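Local atomic coordinates of chloramphenicol acetyltransferase (Aliivibrio fischeri, PDB entry 6PXA), a protein that probably transfers an acetyl group from acetyl-CoA to the 3-hydroxyl of chloramphenicol, and can bind taurocholic acid. Residues Tyr30-Gly35 with Phe76-Ser81; Asn8-Gly13 with Ser34-Ser39; Asn22-Val27 with Gly66-Leu71. All blocks are in the same frame, centred on the assembly; numbering follows the deposited sequence.

Contact 1 (Tyr30-Gly35 with Phe76-Ser81); sequences YSYYSG and FCSIAS. With TCH (taurocholic acid), chain M.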
loop_
_atom_site.group_PDB
_atom_site.type_symbol
_atom_site.label_atom_id
_atom_site.label_comp_id
_atom_site.label_asym_id
_atom_site.label_seq_id
_atom_site.Cartn_x
_atom_site.Cartn_y
_atom_site.Cartn_z
ATOM N N TYR B 30 -23.607 -6.335 13.177
ATOM C CA TYR B 30 -23.533 -6.795 11.785
ATOM C C TYR B 30 -22.247 -6.393 11.071
ATOM O O TYR B 30 -21.847 -7.060 10.119
ATOM C CB TYR B 30 -24.781 -6.335 11.015
ATOM C CG TYR B 30 -26.045 -6.986 11.577
ATOM C CD1 TYR B 30 -26.324 -8.319 11.323
ATOM C CD2 TYR B 30 -26.923 -6.279 12.381
ATOM C CE1 TYR B 30 -27.440 -8.933 11.838
ATOM C CE2 TYR B 30 -28.065 -6.884 12.911
ATOM C CZ TYR B 30 -28.315 -8.214 12.636
ATOM O OH TYR B 30 -29.437 -8.831 13.154
ATOM N N SER B 31 -21.556 -5.356 11.537
ATOM C CA SER B 31 -20.284 -4.994 10.921
ATOM C C SER B 31 -19.342 -6.192 10.877
ATOM O O SER B 31 -19.239 -6.960 11.843
ATOM C CB SER B 31 -19.655 -3.840 11.700
ATOM O OG SER B 31 -20.567 -2.772 11.721
ATOM N N TYR B 32 -18.657 -6.352 9.735
ATOM C CA TYR B 32 -17.849 -7.532 9.472
ATOM C C TYR B 32 -16.522 -7.142 8.832
ATOM O O TYR B 32 -16.398 -6.105 8.174
ATOM C CB TYR B 32 -18.569 -8.518 8.524
ATOM C CG TYR B 32 -18.672 -8.027 7.081
ATOM C CD1 TYR B 32 -19.769 -7.281 6.652
ATOM C CD2 TYR B 32 -17.673 -8.305 6.150
ATOM C CE1 TYR B 32 -19.862 -6.826 5.352
ATOM C CE2 TYR B 32 -17.757 -7.843 4.843
ATOM C CZ TYR B 32 -18.856 -7.120 4.446
ATOM O OH TYR B 32 -18.967 -6.662 3.150
ATOM N N TYR B 33 -15.546 -8.035 8.973
ATOM C CA TYR B 33 -14.256 -7.929 8.298
ATOM C C TYR B 33 -14.100 -9.136 7.382
ATOM O O TYR B 33 -14.198 -10.281 7.839
ATOM C CB TYR B 33 -13.115 -7.869 9.325
ATOM C CG TYR B 33 -11.696 -7.887 8.764
ATOM C CD1 TYR B 33 -11.282 -6.938 7.841
ATOM C CD2 TYR B 33 -10.764 -8.836 9.185
ATOM C CE1 TYR B 33 -9.971 -6.933 7.329
ATOM C CE2 TYR B 33 -9.445 -8.838 8.666
ATOM C CZ TYR B 33 -9.070 -7.874 7.734
ATOM O OH TYR B 33 -7.786 -7.835 7.192
ATOM N N SER B 34 -13.838 -8.885 6.105
ATOM C CA SER B 34 -13.591 -9.944 5.118
ATOM C C SER B 34 -12.099 -9.917 4.797
ATOM O O SER B 34 -11.667 -9.243 3.857
ATOM C CB SER B 34 -14.437 -9.749 3.864
ATOM O OG SER B 34 -14.313 -8.419 3.377
ATOM N N GLY B 35 -11.322 -10.698 5.557
ATOM C CA GLY B 35 -9.893 -10.467 5.610
ATOM C C GLY B 35 -9.056 -11.567 5.000
ATOM O O GLY B 35 -7.864 -11.653 5.302
ATOM N N PHE B 76 -23.481 -2.090 10.623
ATOM C CA PHE B 76 -23.694 -2.298 9.197
ATOM C C PHE B 76 -22.514 -1.808 8.365
ATOM O O PHE B 76 -22.693 -1.312 7.245
ATOM C CB PHE B 76 -24.983 -1.619 8.754
ATOM C CG PHE B 76 -26.221 -2.273 9.307
ATOM C CD1 PHE B 76 -26.551 -3.559 8.948
ATOM C CD2 PHE B 76 -27.039 -1.612 10.211
ATOM C CE1 PHE B 76 -27.696 -4.176 9.459
ATOM C CE2 PHE B 76 -28.191 -2.226 10.716
ATOM C CZ PHE B 76 -28.507 -3.506 10.343
ATOM N N CYS B 77 -21.309 -1.926 8.912
ATOM C CA CYS B 77 -20.109 -1.509 8.211
ATOM C C CYS B 77 -19.484 -2.698 7.504
ATOM O O CYS B 77 -19.532 -3.832 7.988
ATOM C CB CYS B 77 -19.087 -0.878 9.163
ATOM S SG CYS B 77 -19.587 0.734 9.741
ATOM N N SER B 78 -18.913 -2.423 6.347
ATOM C CA SER B 78 -18.271 -3.434 5.507
ATOM C C SER B 78 -16.803 -3.071 5.441
ATOM O O SER B 78 -16.452 -2.030 4.879
ATOM C CB SER B 78 -18.878 -3.477 4.101
ATOM O OG SER B 78 -20.247 -3.854 4.164
ATOM N N ILE B 79 -15.952 -3.907 6.029
ATOM C CA ILE B 79 -14.518 -3.635 6.107
ATOM C C ILE B 79 -13.777 -4.669 5.257
ATOM O O ILE B 79 -13.730 -5.858 5.601
ATOM C CB ILE B 79 -14.015 -3.626 7.557
ATOM C CG1 ILE B 79 -14.771 -2.554 8.361
ATOM C CG2 ILE B 79 -12.510 -3.371 7.566
ATOM C CD1 ILE B 79 -14.228 -2.356 9.768
ATOM N N ALA B 80 -13.153 -4.216 4.167
ATOM C CA ALA B 80 -12.519 -5.140 3.231
ATOM C C ALA B 80 -11.094 -5.504 3.655
ATOM O O ALA B 80 -10.497 -4.887 4.549
ATOM C CB ALA B 80 -12.514 -4.560 1.810
ATOM N N SER B 81 -10.537 -6.506 2.968
ATOM C CA SER B 81 -9.291 -7.136 3.408
ATOM C C SER B 81 -8.154 -6.119 3.476
ATOM O O SER B 81 -8.025 -5.240 2.616
ATOM C CB SER B 81 -8.920 -8.274 2.466
ATOM O OG SER B 81 -7.919 -9.118 3.021
HETATM C C1 TCH M . -18.840 -13.746 -4.901
HETATM C C2 TCH M . -19.831 -14.931 -4.610
HETATM C C3 TCH M . -21.237 -14.631 -5.205
HETATM O O3 TCH M . -22.111 -15.618 -4.816
HETATM C C4 TCH M . -21.811 -13.228 -4.767
HETATM C C5 TCH M . -20.808 -12.065 -4.973
HETATM C C6 TCH M . -21.381 -10.719 -4.444
HETATM C C7 TCH M . -21.320 -10.577 -2.867
HETATM O O7 TCH M . -22.278 -11.401 -2.295
HETATM C C8 TCH M . -19.919 -10.929 -2.313
HETATM C C9 TCH M . -19.465 -12.354 -2.836
HETATM C C10 TCH M . -19.396 -12.397 -4.379
HETATM C C11 TCH M . -18.134 -12.736 -2.159
HETATM C C12 TCH M . -18.115 -12.623 -0.720
HETATM O O12 TCH M . -18.887 -13.620 -0.104
HETATM C C13 TCH M . -18.743 -11.205 -0.194
HETATM C C14 TCH M . -19.962 -10.998 -0.748
HETATM C C15 TCH M . -20.411 -9.574 -0.152
HETATM C C16 TCH M . -19.954 -9.645 1.224
HETATM C C17 TCH M . -19.165 -10.961 1.357
HETATM C C18 TCH M . -17.751 -10.100 -0.590
HETATM C C19 TCH M . -18.433 -11.308 -4.873
HETATM O O1S TCH M . -25.002 -12.128 7.942
HETATM C C20 TCH M . -18.099 -10.812 2.339
HETATM C C21 TCH M . -17.218 -12.074 2.553
HETATM C C22 TCH M . -18.865 -10.628 3.672
HETATM C C23 TCH M . -19.569 -11.900 4.125
HETATM C C24 TCH M . -20.335 -11.637 5.413
HETATM N N24 TCH M . -21.640 -11.028 5.349
HETATM O O24 TCH M . -19.863 -11.915 6.452
HETATM C C25 TCH M . -22.395 -10.778 6.563
HETATM C C26 TCH M . -23.766 -10.298 6.124
HETATM S S26 TCH M . -24.965 -10.549 7.462
HETATM O O2S TCH M . -24.420 -9.631 8.720
HETATM O O3S TCH M . -26.427 -10.053 6.878
HETATM O O HOH W 1 -12.013 -8.255 0.997
#
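Tyr32 and Ser78 face each other across two adjacent parallel strands, and the tyrosine illustrates how one side chain can serve both a sheet and a ligand. With chi1 at 71°, its CG is wedged between the backbone N and the carbonyl carbon, which brings the ring over the neighbouring strand. From CB and CG, whose nearest ligand atom is O24 of taurocholic acid, the ring divides its contacts: CD1 is nearest Cys77 O, CE1 comes 3.2 Å from Ser78 OG, and on the other side of the ring CE2 lies 3.2 Å from C22 of taurocholic acid. That C22 covers one face, while Ile79 N lies beneath the opposite one; at the tip, OH packs against Ser78 CB at 3.3 Å. The backbone beneath is paired by Tyr32 N to Cys77 O, Ile79 N to Tyr32 O and a straight bond from Ser34 N to Ile79 O (3.1 Å, 168°). Before the strands, Ser31 OG accepts from Cys77 N at 3.0 Å and also bonds Gly74 O, while the Tyr30 and Phe76 rings lie nearly parallel (6°) but slid apart. Such pairing of successive coils is characteristic of a left-handed parallel beta-helix. Strand 32-34 runs between strands 14-15 and 78-80, helix 193-198 packs on Tyr30 and Phe76, and Phe108 of the second subunit meets the Tyr30 ring.

Contact 2 (Asn8-Gly13 with Ser34-Ser39); sequences NSWLEG and SGFYHS. With TCH (taurocholic acid), chain M.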
loop_
_atom_site.group_PDB
_atom_site.type_symbol
_atom_site.label_atom_id
_atom_site.label_comp_id
_atom_site.label_asym_id
_atom_site.label_seq_id
_atom_site.Cartn_x
_atom_site.Cartn_y
_atom_site.Cartn_z
ATOM N N ASN B 8 -10.880 -19.043 5.464
ATOM C CA ASN B 8 -10.713 -20.157 4.538
ATOM C C ASN B 8 -10.986 -19.777 3.089
ATOM O O ASN B 8 -10.463 -20.427 2.181
ATOM C CB ASN B 8 -11.624 -21.320 4.932
ATOM C CG ASN B 8 -11.106 -22.088 6.138
ATOM O OD1 ASN B 8 -9.955 -21.919 6.554
ATOM N ND2 ASN B 8 -11.949 -22.949 6.694
ATOM N N SER B 9 -11.794 -18.753 2.840
ATOM C CA SER B 9 -11.914 -18.228 1.485
ATOM C C SER B 9 -12.358 -16.782 1.588
ATOM O O SER B 9 -12.806 -16.332 2.647
ATOM C CB SER B 9 -12.893 -19.045 0.622
ATOM O OG SER B 9 -14.222 -18.892 1.077
ATOM N N TRP B 10 -12.222 -16.052 0.485
ATOM C CA TRP B 10 -12.688 -14.670 0.493
ATOM C C TRP B 10 -14.197 -14.556 0.407
ATOM O O TRP B 10 -14.719 -13.437 0.392
ATOM C CB TRP B 10 -12.039 -13.868 -0.645
ATOM C CG TRP B 10 -11.944 -14.561 -1.963
ATOM C CD1 TRP B 10 -10.912 -15.361 -2.404
ATOM C CD2 TRP B 10 -12.892 -14.502 -3.044
ATOM N NE1 TRP B 10 -11.170 -15.807 -3.687
ATOM C CE2 TRP B 10 -12.368 -15.290 -4.109
ATOM C CE3 TRP B 10 -14.117 -13.853 -3.225
ATOM C CZ2 TRP B 10 -13.052 -15.470 -5.328
ATOM C CZ3 TRP B 10 -14.786 -14.016 -4.430
ATOM C CH2 TRP B 10 -14.246 -14.822 -5.476
ATOM N N LEU B 11 -14.909 -15.676 0.312
ATOM C CA LEU B 11 -16.356 -15.661 0.402
ATOM C C LEU B 11 -16.824 -15.441 1.829
ATOM O O LEU B 11 -17.996 -15.125 2.039
ATOM C CB LEU B 11 -16.943 -16.973 -0.123
ATOM C CG LEU B 11 -16.614 -17.451 -1.552
ATOM C CD1 LEU B 11 -17.376 -18.688 -1.900
ATOM C CD2 LEU B 11 -16.860 -16.365 -2.592
ATOM N N GLU B 12 -15.917 -15.576 2.794
ATOM C CA GLU B 12 -16.230 -15.572 4.213
ATOM C C GLU B 12 -15.978 -14.203 4.816
ATOM O O GLU B 12 -14.943 -13.576 4.559
ATOM C CB GLU B 12 -15.374 -16.598 4.958
ATOM C CG GLU B 12 -15.647 -18.055 4.626
ATOM C CD GLU B 12 -14.794 -18.994 5.476
ATOM O OE1 GLU B 12 -13.627 -18.646 5.764
ATOM O OE2 GLU B 12 -15.299 -20.064 5.883
ATOM N N GLY B 13 -16.918 -13.760 5.652
ATOM C CA GLY B 13 -16.717 -12.588 6.473
ATOM C C GLY B 13 -16.807 -12.931 7.952
ATOM O O GLY B 13 -17.416 -13.944 8.319
ATOM N N SER B 34 -13.838 -8.885 6.105
ATOM C CA SER B 34 -13.591 -9.944 5.118
ATOM C C SER B 34 -12.099 -9.917 4.797
ATOM O O SER B 34 -11.667 -9.243 3.857
ATOM C CB SER B 34 -14.437 -9.749 3.864
ATOM O OG SER B 34 -14.313 -8.419 3.377
ATOM N N GLY B 35 -11.322 -10.698 5.557
ATOM C CA GLY B 35 -9.893 -10.467 5.610
ATOM C C GLY B 35 -9.056 -11.567 5.000
ATOM O O GLY B 35 -7.864 -11.653 5.302
ATOM N N PHE B 36 -9.657 -12.389 4.121
ATOM C CA PHE B 36 -8.962 -13.551 3.574
ATOM C C PHE B 36 -7.586 -13.202 3.015
ATOM O O PHE B 36 -6.613 -13.925 3.251
ATOM C CB PHE B 36 -9.804 -14.213 2.475
ATOM C CG PHE B 36 -9.088 -15.330 1.750
ATOM C CD1 PHE B 36 -8.979 -16.593 2.322
ATOM C CD2 PHE B 36 -8.512 -15.120 0.497
ATOM C CE1 PHE B 36 -8.311 -17.640 1.644
ATOM C CE2 PHE B 36 -7.842 -16.155 -0.167
ATOM C CZ PHE B 36 -7.742 -17.415 0.419
ATOM N N TYR B 37 -7.482 -12.126 2.246
ATOM C CA TYR B 37 -6.218 -11.918 1.549
ATOM C C TYR B 37 -5.106 -11.401 2.458
ATOM O O TYR B 37 -3.951 -11.363 2.026
ATOM C CB TYR B 37 -6.434 -10.984 0.351
ATOM C CG TYR B 37 -7.027 -11.743 -0.840
ATOM C CD1 TYR B 37 -6.229 -12.579 -1.629
ATOM C CD2 TYR B 37 -8.387 -11.662 -1.134
ATOM C CE1 TYR B 37 -6.790 -13.306 -2.715
ATOM C CE2 TYR B 37 -8.948 -12.380 -2.166
ATOM C CZ TYR B 37 -8.144 -13.180 -2.962
ATOM O OH TYR B 37 -8.728 -13.867 -3.980
ATOM N N HIS B 38 -5.392 -11.051 3.715
ATOM C CA HIS B 38 -4.320 -10.649 4.615
ATOM C C HIS B 38 -4.163 -11.571 5.819
ATOM O O HIS B 38 -3.460 -11.216 6.766
ATOM C CB HIS B 38 -4.518 -9.189 5.014
ATOM C CG HIS B 38 -4.451 -8.256 3.837
ATOM N ND1 HIS B 38 -5.468 -8.158 2.911
ATOM C CD2 HIS B 38 -3.459 -7.445 3.393
ATOM C CE1 HIS B 38 -5.123 -7.297 1.964
ATOM N NE2 HIS B 38 -3.898 -6.869 2.222
ATOM N N SER B 39 -4.807 -12.741 5.799
ATOM C CA SER B 39 -4.460 -13.924 6.595
ATOM C C SER B 39 -4.903 -13.900 8.050
ATOM O O SER B 39 -5.192 -14.960 8.607
ATOM C CB SER B 39 -2.952 -14.186 6.563
ATOM O OG SER B 39 -2.513 -14.468 5.237
HETATM C C1 TCH M . -18.840 -13.746 -4.901
HETATM C C2 TCH M . -19.831 -14.931 -4.610
HETATM C C3 TCH M . -21.237 -14.631 -5.205
HETATM O O3 TCH M . -22.111 -15.618 -4.816
HETATM C C4 TCH M . -21.811 -13.228 -4.767
HETATM C C5 TCH M . -20.808 -12.065 -4.973
HETATM C C6 TCH M . -21.381 -10.719 -4.444
HETATM C C7 TCH M . -21.320 -10.577 -2.867
HETATM O O7 TCH M . -22.278 -11.401 -2.295
HETATM C C8 TCH M . -19.919 -10.929 -2.313
HETATM C C9 TCH M . -19.465 -12.354 -2.836
HETATM C C10 TCH M . -19.396 -12.397 -4.379
HETATM C C11 TCH M . -18.134 -12.736 -2.159
HETATM C C12 TCH M . -18.115 -12.623 -0.720
HETATM O O12 TCH M . -18.887 -13.620 -0.104
HETATM C C13 TCH M . -18.743 -11.205 -0.194
HETATM C C14 TCH M . -19.962 -10.998 -0.748
HETATM C C15 TCH M . -20.411 -9.574 -0.152
HETATM C C16 TCH M . -19.954 -9.645 1.224
HETATM C C17 TCH M . -19.165 -10.961 1.357
HETATM C C18 TCH M . -17.751 -10.100 -0.590
HETATM C C19 TCH M . -18.433 -11.308 -4.873
HETATM O O1S TCH M . -25.002 -12.128 7.942
HETATM C C20 TCH M . -18.099 -10.812 2.339
HETATM C C21 TCH M . -17.218 -12.074 2.553
HETATM C C22 TCH M . -18.865 -10.628 3.672
HETATM C C23 TCH M . -19.569 -11.900 4.125
HETATM C C24 TCH M . -20.335 -11.637 5.413
HETATM N N24 TCH M . -21.640 -11.028 5.349
HETATM O O24 TCH M . -19.863 -11.915 6.452
HETATM C C25 TCH M . -22.395 -10.778 6.563
HETATM C C26 TCH M . -23.766 -10.298 6.124
HETATM S S26 TCH M . -24.965 -10.549 7.462
HETATM O O2S TCH M . -24.420 -9.631 8.720
HETATM O O3S TCH M . -26.427 -10.053 6.878
HETATM O O HOH W 2 -12.827 -12.777 3.356
#
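Phe36 lies against the backbone of Ser9 and Trp10, a useful example of two loops joined by aromatic side chains with no direct hydrogen bond between them. The phenylalanine extends its CG opposite the backbone N (chi1 173°), and this carries the ring to the turn: Trp10 N sits over one face, 3.5 Å from Phe36 CG, while CD1 touches Ser9 CA and CE1 approaches Asn8 O. Trp10 adopts a different conformation, with CG held between its backbone N and carbonyl carbon (chi1 42°). Its indole consequently presents an edge to the Phe36 face in an offset edge-to-face pair, Trp10 CD1 lying 3.8 Å from Phe36 CD2 and the planes meeting at 63°. Tyr37 runs alongside the indole in the same direction, its ring more nearly parallel to it but slid so far that the two barely overlap; Tyr37 OH reaches Trp10 CD1 at 3.1 Å, and Phe36 CD2 sits over the centre of the Tyr37 ring. At the polar ends of this cluster, Trp10 NE1 bonds Asp53, and Tyr37 OH bonds the backbone N of Tyr49, both of the second subunit.

Glu12 reaches back past the start of the type I turn (Ser9 to Glu12), its OE1 accepting from Asn8 N at 2.8 Å on the syn side, though tilted out of the carboxylate plane. A water links Glu12 O to Phe36 N. On the ligand side, Leu11 O accepts a hydrogen bond from O12 of taurocholic acid at 2.8 Å, and Gly13 CA lies 3.2 Å from the ligand's O24, so segment 8-13 lines part of the taurocholic acid pocket. Segment 8-13 leads into strand 14-15, while segment 34-39 leaves strand 32-34 through a short 3-10 turn toward helix 42-46.

Contact 3 (Asn22-Val27 with Gly66-Leu71); sequences NPNIEV and GEVDKL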
loop_
_atom_site.group_PDB
_atom_site.type_symbol
_atom_site.label_atom_id
_atom_site.label_comp_id
_atom_site.label_asym_id
_atom_site.label_seq_id
_atom_site.Cartn_x
_atom_site.Cartn_y
_atom_site.Cartn_z
ATOM N N ASN B 22 -10.692 -6.632 22.541
ATOM C CA ASN B 22 -9.956 -5.518 23.105
ATOM C C ASN B 22 -10.926 -4.553 23.773
ATOM O O ASN B 22 -11.821 -4.024 23.099
ATOM C CB ASN B 22 -9.162 -4.802 22.015
ATOM C CG ASN B 22 -8.148 -3.822 22.569
ATOM O OD1 ASN B 22 -8.354 -3.231 23.631
ATOM N ND2 ASN B 22 -7.046 -3.640 21.846
ATOM N N PRO B 23 -10.773 -4.273 25.070
ATOM C CA PRO B 23 -11.678 -3.313 25.718
ATOM C C PRO B 23 -11.623 -1.935 25.088
ATOM O O PRO B 23 -12.518 -1.111 25.331
ATOM C CB PRO B 23 -11.191 -3.292 27.181
ATOM C CG PRO B 23 -9.795 -3.809 27.149
ATOM C CD PRO B 23 -9.746 -4.788 25.995
ATOM N N ASN B 24 -10.616 -1.663 24.268
ATOM C CA ASN B 24 -10.476 -0.350 23.676
ATOM C C ASN B 24 -11.084 -0.281 22.286
ATOM O O ASN B 24 -10.990 0.766 21.632
ATOM C CB ASN B 24 -9.004 0.061 23.669
ATOM C CG ASN B 24 -8.506 0.422 25.043
ATOM O OD1 ASN B 24 -9.184 1.132 25.791
ATOM N ND2 ASN B 24 -7.338 -0.103 25.416
ATOM N N ILE B 25 -11.767 -1.342 21.855
ATOM C CA ILE B 25 -12.511 -1.345 20.598
ATOM C C ILE B 25 -13.989 -1.524 20.902
ATOM O O ILE B 25 -14.367 -2.313 21.774
ATOM C CB ILE B 25 -12.043 -2.438 19.620
ATOM C CG1 ILE B 25 -10.551 -2.360 19.389
ATOM C CG2 ILE B 25 -12.715 -2.230 18.275
ATOM C CD1 ILE B 25 -10.004 -3.472 18.448
ATOM N N GLU B 26 -14.820 -0.762 20.199
ATOM C CA GLU B 26 -16.267 -0.901 20.248
ATOM C C GLU B 26 -16.755 -1.070 18.809
ATOM O O GLU B 26 -16.467 -0.223 17.961
ATOM C CB GLU B 26 -16.898 0.322 20.917
ATOM C CG GLU B 26 -18.327 0.573 20.535
ATOM C CD GLU B 26 -18.835 1.897 21.079
ATOM O OE1 GLU B 26 -18.233 2.408 22.049
ATOM O OE2 GLU B 26 -19.828 2.423 20.531
ATOM N N VAL B 27 -17.467 -2.163 18.527
ATOM C CA VAL B 27 -17.989 -2.432 17.189
ATOM C C VAL B 27 -19.471 -2.769 17.282
ATOM O O VAL B 27 -19.872 -3.605 18.099
ATOM C CB VAL B 27 -17.237 -3.578 16.483
ATOM C CG1 VAL B 27 -17.748 -3.721 15.074
ATOM C CG2 VAL B 27 -15.748 -3.338 16.482
ATOM N N GLY B 66 -3.007 4.679 31.833
ATOM C CA GLY B 66 -3.995 5.723 31.624
ATOM C C GLY B 66 -4.761 5.504 30.325
ATOM O O GLY B 66 -4.519 4.562 29.573
ATOM N N GLU B 67 -5.703 6.411 30.060
ATOM C CA GLU B 67 -6.609 6.243 28.927
ATOM C C GLU B 67 -5.871 6.431 27.608
ATOM O O GLU B 67 -4.968 7.263 27.495
ATOM C CB GLU B 67 -7.774 7.232 29.011
ATOM C CG GLU B 67 -8.737 7.025 30.189
ATOM C CD GLU B 67 -9.558 8.278 30.496
ATOM O OE1 GLU B 67 -9.190 9.362 29.992
ATOM O OE2 GLU B 67 -10.566 8.185 31.236
ATOM N N VAL B 68 -6.266 5.645 26.615
ATOM C CA VAL B 68 -5.708 5.699 25.261
ATOM C C VAL B 68 -6.827 5.999 24.264
ATOM O O VAL B 68 -8.016 5.907 24.584
ATOM C CB VAL B 68 -4.990 4.392 24.871
ATOM C CG1 VAL B 68 -3.778 4.148 25.767
ATOM C CG2 VAL B 68 -5.956 3.217 24.914
ATOM N N ASP B 69 -6.423 6.348 23.033
ATOM C CA ASP B 69 -7.389 6.544 21.955
ATOM C C ASP B 69 -8.124 5.239 21.652
ATOM O O ASP B 69 -7.530 4.158 21.594
ATOM C CB ASP B 69 -6.689 7.076 20.684
ATOM C CG ASP B 69 -6.110 8.478 20.882
ATOM O OD1 ASP B 69 -6.706 9.292 21.636
ATOM O OD2 ASP B 69 -5.008 8.761 20.352
ATOM N N LYS B 70 -9.436 5.334 21.489
ATOM C CA LYS B 70 -10.268 4.169 21.256
ATOM C C LYS B 70 -10.698 4.130 19.790
ATOM O O LYS B 70 -10.724 5.153 19.096
ATOM C CB LYS B 70 -11.484 4.169 22.186
ATOM C CG LYS B 70 -11.139 3.835 23.657
ATOM C CD LYS B 70 -12.313 3.986 24.593
ATOM C CE LYS B 70 -11.786 4.187 26.035
ATOM N NZ LYS B 70 -12.853 4.497 27.033
ATOM N N LEU B 71 -11.035 2.930 19.324
ATOM C CA LEU B 71 -11.536 2.706 17.970
ATOM C C LEU B 71 -13.012 2.319 18.075
ATOM O O LEU B 71 -13.349 1.279 18.644
ATOM C CB LEU B 71 -10.724 1.620 17.259
ATOM C CG LEU B 71 -11.375 1.094 15.972
ATOM C CD1 LEU B 71 -11.472 2.198 14.932
ATOM C CD2 LEU B 71 -10.657 -0.133 15.422
#
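Asn24 and Leu71 begin a parallel strand pairing in which backbone hydrogen bonds, apolar contacts and a polar side chain have separate roles. The backbone supplies two nearly straight bonds on either side of Ile25: Leu71 N donates to Asn24 O at 3.2 Å, and Glu26 N donates to Leu71 O at 3.0 Å. Between them Ile25 CA makes a CA-H...O contact with the same Leu71 O, which therefore meets both a backbone N-H and a C-H.

Among apolar groups, Ile25 and Leu71 point the same way from the sheet and touch through CG2 and CD2 at 4.1 Å. Ile25 CG2, opposite its backbone N, also approaches Leu71 O.

Polar and mixed contacts centre on Asn24. Its side chain crosses that of Val68 at about a right angle, ND2 meeting Val68 CG2 at 3.6 Å, while ND2 donates to Leu51 O. Lys70 crosses the asparagine side chain too, CG and CE each 4.0 Å from Asn24 OD1, and its CB rests on the backbone oxygen Asn24 O. Asn22 OD1 accepts from Asn24 N at 2.8 Å, the donor lying above the carbonyl plane, an Asx turn within the type I turn from Asn22 to Ile25.

Strand 25-27 is an outermost strand, within this chain, of a parallel sheet forming one wall of the left-handed beta-helix, beside strand 71-73; Val47 of strand 47-48 touches Ile25 and Leu71, and Trp60 of helix 57-60 packs on Asn24 and Val68.

In the fold
Contacts 1 and 3 join the same two successive coils on two walls of a left-handed beta-helix; contact 2 joins loops beside contact 1. Contacts 1 and 2 have centres 10 Å apart: they share Ser34 and Gly35, and Ser81 probably hydrogen-bonds His38. Both touch the same taurocholic acid and the second subunit, so that part of the pocket is built where two chains meet. Contact 3 lies in a different sheet, its centre 19 Å from contact 1 and 25 Å from contact 2. Along the chain, segment 8-13 of contact 2 comes first, then strands 25-27 and 32-34; segment 34-39 begins where 30-35 ends, and partner strands 71-73 and 78-80 follow one coil later.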